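Local coordinates for protein FmtA (Staphylococcus aureus, PDB 5ZH8) that hydrolyses the D-alanyl esters of wall teichoic acid and lipoteichoic acid, affecting methicillin resistance, autolysis and cell wall structure, at residues S132-E143 and Y231-I239; L156-I165 and V193-I201. All coordinates share one frame; numbering follows the deposited sequence.

Interaction 1: residues S132-E143 and Y231-I239; sequences STGLLLKQLEEE and YAENYYTKI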
loop_
_atom_site.group_PDB
_atom_site.type_symbol
_atom_site.label_atom_id
_atom_site.label_comp_id
_atom_site.label_asym_id
_atom_site.label_seq_id
_atom_site.Cartn_x
_atom_site.Cartn_y
_atom_site.Cartn_z
ATOM N N SER A 132 -7.663 21.659 3.898
ATOM C CA SER A 132 -7.130 23.025 3.884
ATOM C C SER A 132 -7.688 23.816 2.688
ATOM O O SER A 132 -8.185 24.939 2.851
ATOM C CB SER A 132 -5.592 22.992 3.861
ATOM O OG SER A 132 -5.035 24.211 3.396
ATOM N N THR A 133 -7.616 23.208 1.503
ATOM C CA THR A 133 -8.125 23.807 0.270
ATOM C C THR A 133 -9.653 24.022 0.329
ATOM O O THR A 133 -10.161 25.045 -0.140
ATOM C CB THR A 133 -7.763 22.932 -0.957
ATOM O OG1 THR A 133 -6.341 22.790 -1.048
ATOM C CG2 THR A 133 -8.294 23.546 -2.261
ATOM N N GLY A 134 -10.374 23.062 0.903
ATOM C CA GLY A 134 -11.814 23.192 1.084
ATOM C C GLY A 134 -12.181 24.343 2.005
ATOM O O GLY A 134 -13.141 25.065 1.748
ATOM N N LEU A 135 -11.417 24.519 3.080
ATOM C CA LEU A 135 -11.650 25.621 4.014
ATOM C C LEU A 135 -11.459 26.971 3.335
ATOM O O LEU A 135 -12.239 27.896 3.562
ATOM C CB LEU A 135 -10.725 25.512 5.227
ATOM C CG LEU A 135 -11.110 24.424 6.235
ATOM C CD1 LEU A 135 -9.942 24.094 7.150
ATOM C CD2 LEU A 135 -12.328 24.842 7.051
ATOM N N LEU A 136 -10.422 27.068 2.500
ATOM C CA LEU A 136 -10.154 28.273 1.726
ATOM C C LEU A 136 -11.285 28.556 0.747
ATOM O O LEU A 136 -11.670 29.706 0.566
ATOM C CB LEU A 136 -8.822 28.137 0.976
ATOM C CG LEU A 136 -7.544 28.146 1.825
ATOM C CD1 LEU A 136 -6.339 27.781 0.972
ATOM C CD2 LEU A 136 -7.336 29.498 2.501
ATOM N N LEU A 137 -11.805 27.504 0.123
ATOM C CA LEU A 137 -12.976 27.603 -0.763
ATOM C C LEU A 137 -14.180 28.169 -0.028
ATOM O O LEU A 137 -14.786 29.137 -0.476
ATOM C CB LEU A 137 -13.357 26.236 -1.337
ATOM C CG LEU A 137 -12.781 25.847 -2.701
ATOM C CD1 LEU A 137 -13.299 24.469 -3.080
ATOM C CD2 LEU A 137 -13.120 26.856 -3.784
ATOM N N LYS A 138 -14.525 27.555 1.096
ATOM C CA LYS A 138 -15.664 28.002 1.887
ATOM C C LYS A 138 -15.485 29.456 2.314
ATOM O O LYS A 138 -16.426 30.252 2.239
ATOM C CB LYS A 138 -15.878 27.099 3.108
ATOM C CG LYS A 138 -17.063 27.501 3.985
ATOM C CD LYS A 138 -18.415 27.398 3.275
ATOM C CE LYS A 138 -18.903 25.955 3.220
ATOM N NZ LYS A 138 -19.896 25.741 2.136
ATOM N N GLN A 139 -14.276 29.797 2.751
ATOM C CA GLN A 139 -13.959 31.179 3.093
ATOM C C GLN A 139 -14.245 32.127 1.925
ATOM O O GLN A 139 -14.876 33.167 2.105
ATOM C CB GLN A 139 -12.503 31.305 3.516
ATOM C CG GLN A 139 -12.230 30.855 4.941
ATOM C CD GLN A 139 -10.745 30.822 5.260
ATOM O OE1 GLN A 139 -9.906 30.873 4.359
ATOM N NE2 GLN A 139 -10.413 30.732 6.546
ATOM N N LEU A 140 -13.791 31.751 0.735
ATOM C CA LEU A 140 -14.006 32.548 -0.467
ATOM C C LEU A 140 -15.477 32.684 -0.851
ATOM O O LEU A 140 -15.876 33.703 -1.405
ATOM C CB LEU A 140 -13.215 31.967 -1.648
ATOM C CG LEU A 140 -11.703 32.178 -1.563
ATOM C CD1 LEU A 140 -11.016 31.479 -2.717
ATOM C CD2 LEU A 140 -11.365 33.661 -1.551
ATOM N N GLU A 141 -16.273 31.658 -0.563
ATOM C CA GLU A 141 -17.719 31.702 -0.796
ATOM C C GLU A 141 -18.378 32.746 0.093
ATOM O O GLU A 141 -19.199 33.534 -0.379
ATOM C CB GLU A 141 -18.354 30.330 -0.544
ATOM C CG GLU A 141 -17.967 29.271 -1.557
ATOM C CD GLU A 141 -18.380 27.882 -1.129
ATOM O OE1 GLU A 141 -19.579 27.682 -0.873
ATOM O OE2 GLU A 141 -17.511 26.992 -1.054
ATOM N N GLU A 142 -17.990 32.765 1.367
ATOM C CA GLU A 142 -18.530 33.710 2.345
ATOM C C GLU A 142 -17.983 35.139 2.164
ATOM O O GLU A 142 -18.585 36.105 2.623
ATOM C CB GLU A 142 -18.245 33.213 3.763
ATOM C CG GLU A 142 -18.871 31.861 4.106
ATOM C CD GLU A 142 -20.380 31.830 3.917
ATOM O OE1 GLU A 142 -21.067 32.758 4.405
ATOM O OE2 GLU A 142 -20.875 30.868 3.283
ATOM N N GLU A 143 -16.833 35.260 1.504
ATOM C CA GLU A 143 -16.310 36.558 1.080
ATOM C C GLU A 143 -16.968 37.052 -0.215
ATOM O O GLU A 143 -16.726 38.176 -0.637
ATOM C CB GLU A 143 -14.793 36.484 0.899
ATOM C CG GLU A 143 -14.029 36.320 2.203
ATOM C CD GLU A 143 -12.529 36.207 2.005
ATOM O OE1 GLU A 143 -12.028 36.592 0.923
ATOM O OE2 GLU A 143 -11.839 35.743 2.939
ATOM N N TYR A 231 -1.315 30.118 -3.168
ATOM C CA TYR A 231 -2.011 29.205 -2.275
ATOM C C TYR A 231 -1.400 29.267 -0.878
ATOM O O TYR A 231 -2.121 29.347 0.116
ATOM C CB TYR A 231 -1.936 27.768 -2.813
ATOM C CG TYR A 231 -2.652 26.751 -1.948
ATOM C CD1 TYR A 231 -2.000 26.128 -0.890
ATOM C CD2 TYR A 231 -3.982 26.411 -2.187
ATOM C CE1 TYR A 231 -2.646 25.194 -0.095
ATOM C CE2 TYR A 231 -4.637 25.481 -1.401
ATOM C CZ TYR A 231 -3.964 24.873 -0.352
ATOM O OH TYR A 231 -4.607 23.948 0.449
ATOM N N ALA A 232 -0.071 29.235 -0.816
ATOM C CA ALA A 232 0.668 29.290 0.449
ATOM C C ALA A 232 0.308 30.520 1.268
ATOM O O ALA A 232 0.157 30.445 2.483
ATOM C CB ALA A 232 2.175 29.267 0.180
ATOM N N GLU A 233 0.181 31.652 0.593
ATOM C CA GLU A 233 -0.193 32.892 1.251
ATOM C C GLU A 233 -1.638 32.831 1.734
ATOM O O GLU A 233 -1.931 33.211 2.867
ATOM C CB GLU A 233 -0.009 34.070 0.299
ATOM C CG GLU A 233 -0.192 35.426 0.957
ATOM C CD GLU A 233 0.293 36.571 0.097
ATOM O OE1 GLU A 233 0.813 36.325 -1.022
ATOM O OE2 GLU A 233 0.136 37.726 0.539
ATOM N N ASN A 234 -2.536 32.351 0.878
ATOM C CA ASN A 234 -3.932 32.217 1.257
ATOM C C ASN A 234 -4.067 31.295 2.463
ATOM O O ASN A 234 -4.815 31.602 3.392
ATOM C CB ASN A 234 -4.784 31.713 0.086
ATOM C CG ASN A 234 -5.128 32.812 -0.918
ATOM O OD1 ASN A 234 -4.896 32.670 -2.118
ATOM N ND2 ASN A 234 -5.719 33.902 -0.433
ATOM N N TYR A 235 -3.331 30.181 2.464
ATOM C CA TYR A 235 -3.360 29.260 3.605
ATOM C C TYR A 235 -2.873 29.914 4.898
ATOM O O TYR A 235 -3.516 29.789 5.936
ATOM C CB TYR A 235 -2.531 27.996 3.364
ATOM C CG TYR A 235 -2.207 27.306 4.676
ATOM C CD1 TYR A 235 -3.131 26.470 5.299
ATOM C CD2 TYR A 235 -0.994 27.539 5.324
ATOM C CE1 TYR A 235 -2.845 25.872 6.511
ATOM C CE2 TYR A 235 -0.707 26.941 6.541
ATOM C CZ TYR A 235 -1.636 26.114 7.124
ATOM O OH TYR A 235 -1.336 25.534 8.328
ATOM N N TYR A 236 -1.725 30.580 4.850
ATOM C CA TYR A 236 -1.166 31.174 6.069
ATOM C C TYR A 236 -2.002 32.349 6.582
ATOM O O TYR A 236 -2.330 32.413 7.770
ATOM C CB TYR A 236 0.298 31.596 5.885
ATOM C CG TYR A 236 1.281 30.482 6.164
ATOM C CD1 TYR A 236 1.452 29.973 7.449
ATOM C CD2 TYR A 236 2.001 29.899 5.133
ATOM C CE1 TYR A 236 2.344 28.946 7.700
ATOM C CE2 TYR A 236 2.892 28.864 5.372
ATOM C CZ TYR A 236 3.061 28.390 6.657
ATOM O OH TYR A 236 3.950 27.371 6.910
ATOM N N THR A 237 -2.349 33.269 5.692
ATOM C CA THR A 237 -3.109 34.456 6.076
ATOM C C THR A 237 -4.527 34.112 6.567
ATOM O O THR A 237 -5.022 34.724 7.516
ATOM C CB THR A 237 -3.204 35.460 4.912
ATOM O OG1 THR A 237 -3.670 34.789 3.740
ATOM C CG2 THR A 237 -1.861 36.064 4.616
ATOM N N LYS A 238 -5.159 33.123 5.935
ATOM C CA LYS A 238 -6.557 32.795 6.229
ATOM C C LYS A 238 -6.774 31.609 7.174
ATOM O O LYS A 238 -7.873 31.446 7.702
ATOM C CB LYS A 238 -7.334 32.549 4.932
ATOM C CG LYS A 238 -7.369 33.721 3.961
ATOM C CD LYS A 238 -8.172 33.336 2.725
ATOM C CE LYS A 238 -8.362 34.492 1.760
ATOM N NZ LYS A 238 -9.306 35.509 2.296
ATOM N N ILE A 239 -5.759 30.776 7.384
ATOM C CA ILE A 239 -5.903 29.595 8.266
ATOM C C ILE A 239 -4.701 29.409 9.188
ATOM O O ILE A 239 -4.842 29.455 10.408
ATOM C CB ILE A 239 -6.117 28.293 7.457
ATOM C CG1 ILE A 239 -7.385 28.385 6.600
ATOM C CG2 ILE A 239 -6.200 27.086 8.390
ATOM C CD1 ILE A 239 -7.447 27.364 5.483
#

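Interaction 2: residues L156-I165 and V193-I201; sequences LPWFKTSKPI and VKAIQKRGI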
loop_
_atom_site.group_PDB
_atom_site.type_symbol
_atom_site.label_atom_id
_atom_site.label_comp_id
_atom_site.label_asym_id
_atom_site.label_seq_id
_atom_site.Cartn_x
_atom_site.Cartn_y
_atom_site.Cartn_z
ATOM N N LEU A 156 -11.418 30.671 -13.866
ATOM C CA LEU A 156 -10.166 30.227 -14.464
ATOM C C LEU A 156 -10.371 30.072 -15.974
ATOM O O LEU A 156 -10.437 28.954 -16.482
ATOM C CB LEU A 156 -9.737 28.909 -13.807
ATOM C CG LEU A 156 -8.265 28.514 -13.862
ATOM C CD1 LEU A 156 -7.346 29.622 -13.333
ATOM C CD2 LEU A 156 -8.074 27.224 -13.072
ATOM N N PRO A 157 -10.481 31.210 -16.696
ATOM C CA PRO A 157 -10.866 31.298 -18.120
ATOM C C PRO A 157 -10.211 30.284 -19.052
ATOM O O PRO A 157 -10.876 29.756 -19.943
ATOM C CB PRO A 157 -10.435 32.711 -18.510
ATOM C CG PRO A 157 -10.517 33.488 -17.246
ATOM C CD PRO A 157 -10.216 32.545 -16.125
ATOM N N TRP A 158 -8.921 30.027 -18.852
ATOM C CA TRP A 158 -8.171 29.120 -19.727
ATOM C C TRP A 158 -8.496 27.642 -19.497
ATOM O O TRP A 158 -8.301 26.831 -20.401
ATOM C CB TRP A 158 -6.654 29.359 -19.634
ATOM C CG TRP A 158 -6.091 29.440 -18.249
ATOM C CD1 TRP A 158 -5.904 30.570 -17.505
ATOM C CD2 TRP A 158 -5.622 28.354 -17.451
ATOM N NE1 TRP A 158 -5.354 30.254 -16.290
ATOM C CE2 TRP A 158 -5.169 28.898 -16.229
ATOM C CE3 TRP A 158 -5.545 26.969 -17.646
ATOM C CZ2 TRP A 158 -4.646 28.108 -15.203
ATOM C CZ3 TRP A 158 -5.014 26.183 -16.631
ATOM C CH2 TRP A 158 -4.573 26.757 -15.424
ATOM N N PHE A 159 -8.999 27.293 -18.313
ATOM C CA PHE A 159 -9.417 25.922 -18.042
ATOM C C PHE A 159 -10.714 25.591 -18.790
ATOM O O PHE A 159 -11.801 25.555 -18.204
ATOM C CB PHE A 159 -9.580 25.683 -16.536
ATOM C CG PHE A 159 -9.596 24.228 -16.160
ATOM C CD1 PHE A 159 -8.408 23.563 -15.894
ATOM C CD2 PHE A 159 -10.793 23.519 -16.090
ATOM C CE1 PHE A 159 -8.409 22.228 -15.561
ATOM C CE2 PHE A 159 -10.802 22.176 -15.754
ATOM C CZ PHE A 159 -9.607 21.530 -15.488
ATOM N N LYS A 160 -10.587 25.354 -20.095
ATOM C CA LYS A 160 -11.729 25.044 -20.945
ATOM C C LYS A 160 -11.916 23.538 -21.057
ATOM O O LYS A 160 -10.948 22.775 -21.026
ATOM C CB LYS A 160 -11.557 25.671 -22.328
ATOM C CG LYS A 160 -12.555 26.784 -22.636
ATOM C CD LYS A 160 -14.000 26.291 -22.609
ATOM C CE LYS A 160 -14.930 27.178 -23.429
ATOM N NZ LYS A 160 -16.336 26.699 -23.350
ATOM N N THR A 161 -13.173 23.121 -21.188
ATOM C CA THR A 161 -13.548 21.713 -21.081
ATOM C C THR A 161 -14.792 21.413 -21.918
ATOM O O THR A 161 -15.692 22.244 -22.010
ATOM C CB THR A 161 -13.794 21.334 -19.601
ATOM O OG1 THR A 161 -14.626 20.172 -19.525
ATOM C CG2 THR A 161 -14.470 22.481 -18.847
ATOM N N SER A 162 -14.833 20.219 -22.510
ATOM C CA SER A 162 -15.906 19.803 -23.437
ATOM C C SER A 162 -17.310 20.192 -22.951
ATOM O O SER A 162 -18.172 20.565 -23.743
ATOM C CB SER A 162 -15.860 18.279 -23.682
ATOM O OG SER A 162 -14.651 17.687 -23.222
ATOM N N LYS A 163 -17.528 20.076 -21.644
ATOM C CA LYS A 163 -18.749 20.517 -20.994
ATOM C C LYS A 163 -18.354 21.353 -19.777
ATOM O O LYS A 163 -17.244 21.206 -19.267
ATOM C CB LYS A 163 -19.574 19.298 -20.572
ATOM C CG LYS A 163 -19.924 18.368 -21.728
ATOM C CD LYS A 163 -20.827 17.217 -21.302
ATOM C CE LYS A 163 -20.083 16.144 -20.509
ATOM N NZ LYS A 163 -19.186 15.284 -21.340
ATOM N N PRO A 164 -19.260 22.226 -19.295
ATOM C CA PRO A 164 -18.929 23.040 -18.124
ATOM C C PRO A 164 -18.874 22.214 -16.846
ATOM O O PRO A 164 -19.689 21.312 -16.666
ATOM C CB PRO A 164 -20.083 24.042 -18.056
ATOM C CG PRO A 164 -21.228 23.335 -18.689
ATOM C CD PRO A 164 -20.625 22.498 -19.782
ATOM N N ILE A 165 -17.911 22.517 -15.981
ATOM C CA ILE A 165 -17.740 21.815 -14.705
ATOM C C ILE A 165 -17.948 22.773 -13.538
ATOM O O ILE A 165 -17.108 23.641 -13.316
ATOM C CB ILE A 165 -16.301 21.281 -14.562
ATOM C CG1 ILE A 165 -15.910 20.383 -15.738
ATOM C CG2 ILE A 165 -16.123 20.565 -13.222
ATOM C CD1 ILE A 165 -14.413 20.139 -15.820
ATOM N N VAL A 193 -2.040 21.982 -13.469
ATOM C CA VAL A 193 -3.432 22.254 -13.860
ATOM C C VAL A 193 -3.564 22.515 -15.364
ATOM O O VAL A 193 -4.609 22.231 -15.951
ATOM C CB VAL A 193 -4.059 23.413 -13.041
ATOM C CG1 VAL A 193 -5.477 23.726 -13.516
ATOM C CG2 VAL A 193 -4.045 23.067 -11.559
ATOM N N LYS A 194 -2.514 23.046 -15.985
ATOM C CA LYS A 194 -2.489 23.177 -17.441
ATOM C C LYS A 194 -2.307 21.816 -18.118
ATOM O O LYS A 194 -2.730 21.623 -19.248
ATOM C CB LYS A 194 -1.432 24.197 -17.898
ATOM C CG LYS A 194 -2.064 25.517 -18.326
ATOM C CD LYS A 194 -1.177 26.740 -18.143
ATOM C CE LYS A 194 -1.932 28.014 -18.539
ATOM N NZ LYS A 194 -1.059 29.181 -18.870
ATOM N N ALA A 195 -1.684 20.874 -17.422
ATOM C CA ALA A 195 -1.617 19.490 -17.897
ATOM C C ALA A 195 -2.987 18.815 -17.825
ATOM O O ALA A 195 -3.407 18.158 -18.781
ATOM C CB ALA A 195 -0.588 18.696 -17.103
ATOM N N ILE A 196 -3.675 18.992 -16.694
ATOM C CA ILE A 196 -5.020 18.435 -16.469
ATOM C C ILE A 196 -6.038 18.963 -17.473
ATOM O O ILE A 196 -6.963 18.261 -17.870
ATOM C CB ILE A 196 -5.546 18.817 -15.059
ATOM C CG1 ILE A 196 -4.787 18.069 -13.960
ATOM C CG2 ILE A 196 -7.041 18.546 -14.924
ATOM C CD1 ILE A 196 -4.951 18.690 -12.587
ATOM N N GLN A 197 -5.879 20.223 -17.856
ATOM C CA GLN A 197 -6.782 20.841 -18.823
ATOM C C GLN A 197 -6.643 20.190 -20.202
ATOM O O GLN A 197 -7.642 19.960 -20.872
ATOM C CB GLN A 197 -6.568 22.365 -18.879
ATOM C CG GLN A 197 -7.603 23.129 -19.688
ATOM C CD GLN A 197 -7.343 23.137 -21.179
ATOM O OE1 GLN A 197 -6.201 23.068 -21.621
ATOM N NE2 GLN A 197 -8.410 23.228 -21.960
ATOM N N LYS A 198 -5.411 19.881 -20.609
ATOM C CA LYS A 198 -5.170 19.180 -21.871
ATOM C C LYS A 198 -5.802 17.777 -21.879
ATOM O O LYS A 198 -6.440 17.388 -22.862
ATOM C CB LYS A 198 -3.664 19.107 -22.181
ATOM C CG LYS A 198 -3.318 18.630 -23.585
ATOM C CD LYS A 198 -3.729 19.626 -24.658
ATOM C CE LYS A 198 -3.157 19.233 -26.013
ATOM N NZ LYS A 198 -3.553 20.157 -27.115
ATOM N N ARG A 199 -5.630 17.024 -20.794
ATOM C CA ARG A 199 -6.209 15.688 -20.704
ATOM C C ARG A 199 -7.730 15.766 -20.730
ATOM O O ARG A 199 -8.376 14.949 -21.366
ATOM C CB ARG A 199 -5.756 14.981 -19.437
ATOM C CG ARG A 199 -4.258 14.753 -19.356
ATOM C CD ARG A 199 -3.962 13.503 -18.556
ATOM N NE ARG A 199 -4.320 12.310 -19.321
ATOM C CZ ARG A 199 -4.684 11.138 -18.800
ATOM N NH1 ARG A 199 -4.768 10.955 -17.478
ATOM N NH2 ARG A 199 -4.986 10.131 -19.617
ATOM N N GLY A 200 -8.283 16.721 -19.986
ATOM C CA GLY A 200 -9.697 17.043 -20.048
ATOM C C GLY A 200 -10.622 15.973 -19.506
ATOM O O GLY A 200 -10.287 15.234 -18.571
ATOM N N ILE A 201 -11.796 15.885 -20.125
ATOM C CA ILE A 201 -12.910 15.069 -19.622
ATOM C C ILE A 201 -12.887 13.645 -20.163
ATOM O O ILE A 201 -12.445 13.394 -21.285
ATOM C CB ILE A 201 -14.276 15.768 -19.910
ATOM C CG1 ILE A 201 -14.744 16.506 -18.662
ATOM C CG2 ILE A 201 -15.400 14.800 -20.286
ATOM C CD1 ILE A 201 -13.732 17.494 -18.133
#

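Interaction 1: residues S132-E143 and Y231-I239
Leu136 and Ile239 interlock where two helices of the beta-lactamase/penicillin-binding-protein fold cross at 73°, their axes 10.4 Å apart at closest approach. Each is a knob in a hole of the other helix: Leu136 sits among Tyr231, Asn234, Lys238 and Ile239, while Ile239 enters among Ser132, Leu135, Leu136 and Gln139. Branched aliphatic side chains suit these buried sites, since the two methyls of Leu136 serve different neighbours: CD1 makes an off-centre CH-pi contact with the Tyr231 ring, 4.2 Å from its centroid, and CD2 meets Ile239 CD1.

Lys238 combines an apolar stem with a charged end. Its CB and CG run alongside the Gln139 amide, and its CD meets both Gln139 OE1 and Leu136 CD2, 3.9 Å from the latter. A bend at the last torsion (chi4 -71°) follows; CE comes near Glu143 OE2, and NZ forms a salt bridge with Glu143 OE2 at 2.6 Å, on the syn lone pair. Glu143 OE1 is also paired with Lys145, so two lysines share this carboxylate. Gln139 slides past Lys238 in the opposite direction, and its NE2 donates to Lys238 O at 2.9 Å from above the carbonyl plane.

At the other end Tyr231 brings a hydroxyl that can both accept and donate: Ser132 OG gives to Tyr231 OH at 3.0 Å, and Tyr231 OH gives to Thr133 OG1, itself bonded to Gly284 O.

Interaction 2: residues L156-I165 and V193-I201
Phe159, at the centre of an inverse gamma turn, turns its ring into the helix that ends at Arg199, a buried, closely packed contact. Val193 CG1 lies 3.8 Å from Phe159 CD1, Ile196 CG2 meets the ring edge at CZ, and Gln197 CB passes beside CD1. A flat, wholly apolar ring suits this buried place, which Val218 of helix 213-227 and Val152 also line.

Gln197 joins the apolar and polar parts. Its aliphatic carbons pack along Phe159, then a bend at chi2 (-82°) brings NE2 within 2.7 Å of Lys160 O. Lys160 O lies in the Gln197 amide plane, the N-H pointing at it fairly straight (159°) though tilted from the carbonyl plane, so one bond ties the irregular loop to the helix.

Gly200 leaves the helix with positive phi, a conformation easily taken by a residue without a side chain. Ile201 then meets Ile165 tip to tip, CD1 to CD1, at 3.6 Å.

The outer side is as close but more exposed. Trp158 has Leu156 CG near the rim of one face and Lys194 CE over the opposite face, 3.8 Å from the six-membered ring centroid. Lys194 NZ makes a longer cation-pi contact, 4.9 Å from the five-membered ring centroid. A lysine suits this exposed place: methylenes cover the indole while the ammonium can meet water. Loop and helix form an outer part of the helical region in this beta-lactamase-type fold.

How the interactions relate
Interaction 2 falls between the two halves of interaction 1 along the chain: 132-143 comes first, then 156-165, 193-201 and finally 231-239. Their centres are 22 Å apart and their nearest atoms about 10 Å, so they do not touch. Helix 213-227 links them, because Thr133, Leu140 and Asn234 of interaction 1 and Leu156, Trp158 and Phe159 of interaction 2 all touch it. Interaction 1 is buried, 13 Å from the chain centre; interaction 2, at 24 Å, is partly exposed. One joins helices far apart in sequence in the interior, while the other fastens a peripheral loop to a helix, both within the same beta-lactamase family region.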